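Local coordinates for hypothetical protein PH0435 (Pyrococcus horikoshii, PDB 2YV4) that is of uncharacterised function but, as the C-terminal domain of a Sua5-type protein, probably belongs to an enzyme making threonylcarbamoyl-AMP for tRNA modification, at residues E26-G31 and S41-E46. Numbering follows the deposited sequence.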
loop_
_atom_site.group_PDB
_atom_site.type_symbol
_atom_site.label_atom_id
_atom_site.label_comp_id
_atom_site.label_asym_id
_atom_site.label_seq_id
_atom_site.Cartn_x
_atom_site.Cartn_y
_atom_site.Cartn_z
ATOM N N GLU A 26 12.685 -6.686 0.601
ATOM C CA GLU A 26 13.163 -6.684 1.977
ATOM C C GLU A 26 12.238 -7.469 2.898
ATOM O O GLU A 26 12.690 -8.303 3.682
ATOM C CB GLU A 26 13.298 -5.251 2.489
ATOM C CG GLU A 26 14.574 -4.545 2.052
ATOM C CD GLU A 26 14.534 -3.050 2.330
ATOM O OE1 GLU A 26 13.860 -2.643 3.302
ATOM O OE2 GLU A 26 15.180 -2.281 1.584
ATOM N N LEU A 27 10.941 -7.203 2.801
ATOM C CA LEU A 27 9.978 -7.898 3.638
ATOM C C LEU A 27 9.970 -9.398 3.338
ATOM O O LEU A 27 9.940 -10.218 4.256
ATOM C CB LEU A 27 8.587 -7.288 3.439
ATOM C CG LEU A 27 8.513 -5.821 3.885
ATOM C CD1 LEU A 27 7.154 -5.223 3.558
ATOM C CD2 LEU A 27 8.793 -5.737 5.382
ATOM N N LYS A 28 10.010 -9.758 2.058
ATOM C CA LYS A 28 10.011 -11.169 1.681
ATOM C C LYS A 28 11.225 -11.885 2.263
ATOM O O LYS A 28 11.098 -12.954 2.855
ATOM C CB LYS A 28 10.019 -11.333 0.161
ATOM C CG LYS A 28 8.664 -11.197 -0.514
ATOM C CD LYS A 28 8.796 -11.548 -1.983
ATOM C CE LYS A 28 7.476 -11.496 -2.722
ATOM N NZ LYS A 28 7.673 -11.815 -4.168
ATOM N N GLU A 29 12.401 -11.288 2.097
ATOM C CA GLU A 29 13.628 -11.887 2.606
ATOM C C GLU A 29 13.566 -12.094 4.116
ATOM O O GLU A 29 14.267 -12.946 4.661
ATOM C CB GLU A 29 14.835 -11.018 2.245
ATOM C CG GLU A 29 16.176 -11.629 2.635
ATOM C CD GLU A 29 16.414 -12.994 1.999
ATOM O OE1 GLU A 29 16.439 -13.081 0.751
ATOM O OE2 GLU A 29 16.578 -13.979 2.748
ATOM N N ARG A 30 12.720 -11.318 4.788
ATOM C CA ARG A 30 12.558 -11.427 6.235
ATOM C C ARG A 30 11.482 -12.443 6.607
ATOM O O ARG A 30 11.298 -12.755 7.787
ATOM C CB ARG A 30 12.205 -10.067 6.839
ATOM C CG ARG A 30 13.365 -9.085 6.897
ATOM C CD ARG A 30 12.873 -7.687 7.233
ATOM N NE ARG A 30 12.071 -7.660 8.455
ATOM C CZ ARG A 30 11.360 -6.611 8.856
ATOM N NH1 ARG A 30 11.348 -5.500 8.135
ATOM N NH2 ARG A 30 10.656 -6.676 9.979
ATOM N N GLY A 31 10.770 -12.954 5.603
ATOM C CA GLY A 31 9.740 -13.944 5.861
ATOM C C GLY A 31 8.323 -13.419 6.009
ATOM O O GLY A 31 7.405 -14.183 6.309
ATOM N N SER A 41 1.626 -4.632 -8.619
ATOM C CA SER A 41 2.078 -5.507 -7.542
ATOM C C SER A 41 3.496 -5.344 -7.036
ATOM O O SER A 41 3.749 -5.550 -5.851
ATOM C CB SER A 41 1.901 -6.967 -7.949
ATOM O OG SER A 41 2.945 -7.359 -8.825
ATOM N N TYR A 42 4.425 -4.996 -7.922
ATOM C CA TYR A 42 5.825 -4.863 -7.528
ATOM C C TYR A 42 6.254 -6.232 -7.012
ATOM O O TYR A 42 7.162 -6.355 -6.186
ATOM C CB TYR A 42 5.977 -3.812 -6.432
ATOM C CG TYR A 42 5.432 -2.464 -6.827
ATOM C CD1 TYR A 42 6.078 -1.678 -7.782
ATOM C CD2 TYR A 42 4.250 -1.984 -6.267
ATOM C CE1 TYR A 42 5.553 -0.438 -8.173
ATOM C CE2 TYR A 42 3.718 -0.757 -6.644
ATOM C CZ TYR A 42 4.371 0.009 -7.596
ATOM O OH TYR A 42 3.820 1.209 -7.983
ATOM N N ASN A 43 5.569 -7.257 -7.509
ATOM C CA ASN A 43 5.826 -8.646 -7.147
ATOM C C ASN A 43 5.573 -9.017 -5.691
ATOM O O ASN A 43 6.245 -9.899 -5.145
ATOM C CB ASN A 43 7.250 -9.039 -7.522
ATOM C CG ASN A 43 7.280 -10.134 -8.549
ATOM O OD1 ASN A 43 6.751 -11.223 -8.324
ATOM N ND2 ASN A 43 7.888 -9.855 -9.699
ATOM N N ALA A 44 4.617 -8.346 -5.058
ATOM C CA ALA A 44 4.290 -8.671 -3.678
ATOM C C ALA A 44 3.594 -10.032 -3.714
ATOM O O ALA A 44 3.367 -10.582 -4.792
ATOM C CB ALA A 44 3.362 -7.623 -3.097
ATOM N N ASP A 45 3.266 -10.578 -2.546
ATOM C CA ASP A 45 2.579 -11.869 -2.477
ATOM C C ASP A 45 1.096 -11.694 -2.789
ATOM O O ASP A 45 0.425 -12.635 -3.210
ATOM C CB ASP A 45 2.705 -12.479 -1.080
ATOM C CG ASP A 45 4.130 -12.798 -0.709
ATOM O OD1 ASP A 45 4.783 -13.559 -1.456
ATOM O OD2 ASP A 45 4.596 -12.289 0.326
ATOM N N GLU A 46 0.591 -10.484 -2.570
ATOM C CA GLU A 46 -0.820 -10.186 -2.803
ATOM C C GLU A 46 -0.964 -8.789 -3.383
ATOM O O GLU A 46 -0.193 -7.888 -3.054
ATOM C CB GLU A 46 -1.594 -10.253 -1.485
ATOM C CG GLU A 46 -1.530 -11.597 -0.759
ATOM C CD GLU A 46 -2.449 -12.634 -1.371
ATOM O OE1 GLU A 46 -3.325 -12.254 -2.178
ATOM O OE2 GLU A 46 -2.305 -13.826 -1.035
#
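Lys-28 reaches from the last turn of helix 13-29 to the backbone of Asn-43, where its NZ donates a short hydrogen bond of 2.6 Å to Asn-43 O, almost head-on at a C=O...N angle of 176°. A lysine suits the place because its chain, fully extended beyond CG, carries the charge between segments whose nearest CA atoms, those of Lys-28 and Ala-44, are 8.2 Å apart. On the way it passes Asp-45, the two side chains running antiparallel, with Lys-28 CE 3.6 Å from Asp-45 OD1. Lys-28 NZ stays 4.3 Å from Asp-45 OD1, beyond salt-bridge range, though the opposite charges probably attract. Asp-45 OD2 instead accepts from the backbone N of Val-34. The contact ties a helix of this parallel-sheet alpha/beta domain to the loop joining strands 34-38 and 46-49. That loop makes a type I' beta turn, closed by Ala-44 N to Ser-41 O at 3.0 Å; Tyr-42 and Asn-43 take positive phi, which asparagine tolerates well. Cutting Lys-28 back to an alanine is likely to leave Asn-43 O without its ammonium donor and Asp-45 without the positive charge beside it. Gly-31, at positive phi in a Schellman motif, gives its N-H to Lys-28 O at 2.8 Å; a side chain there would jam against Arg-30 O.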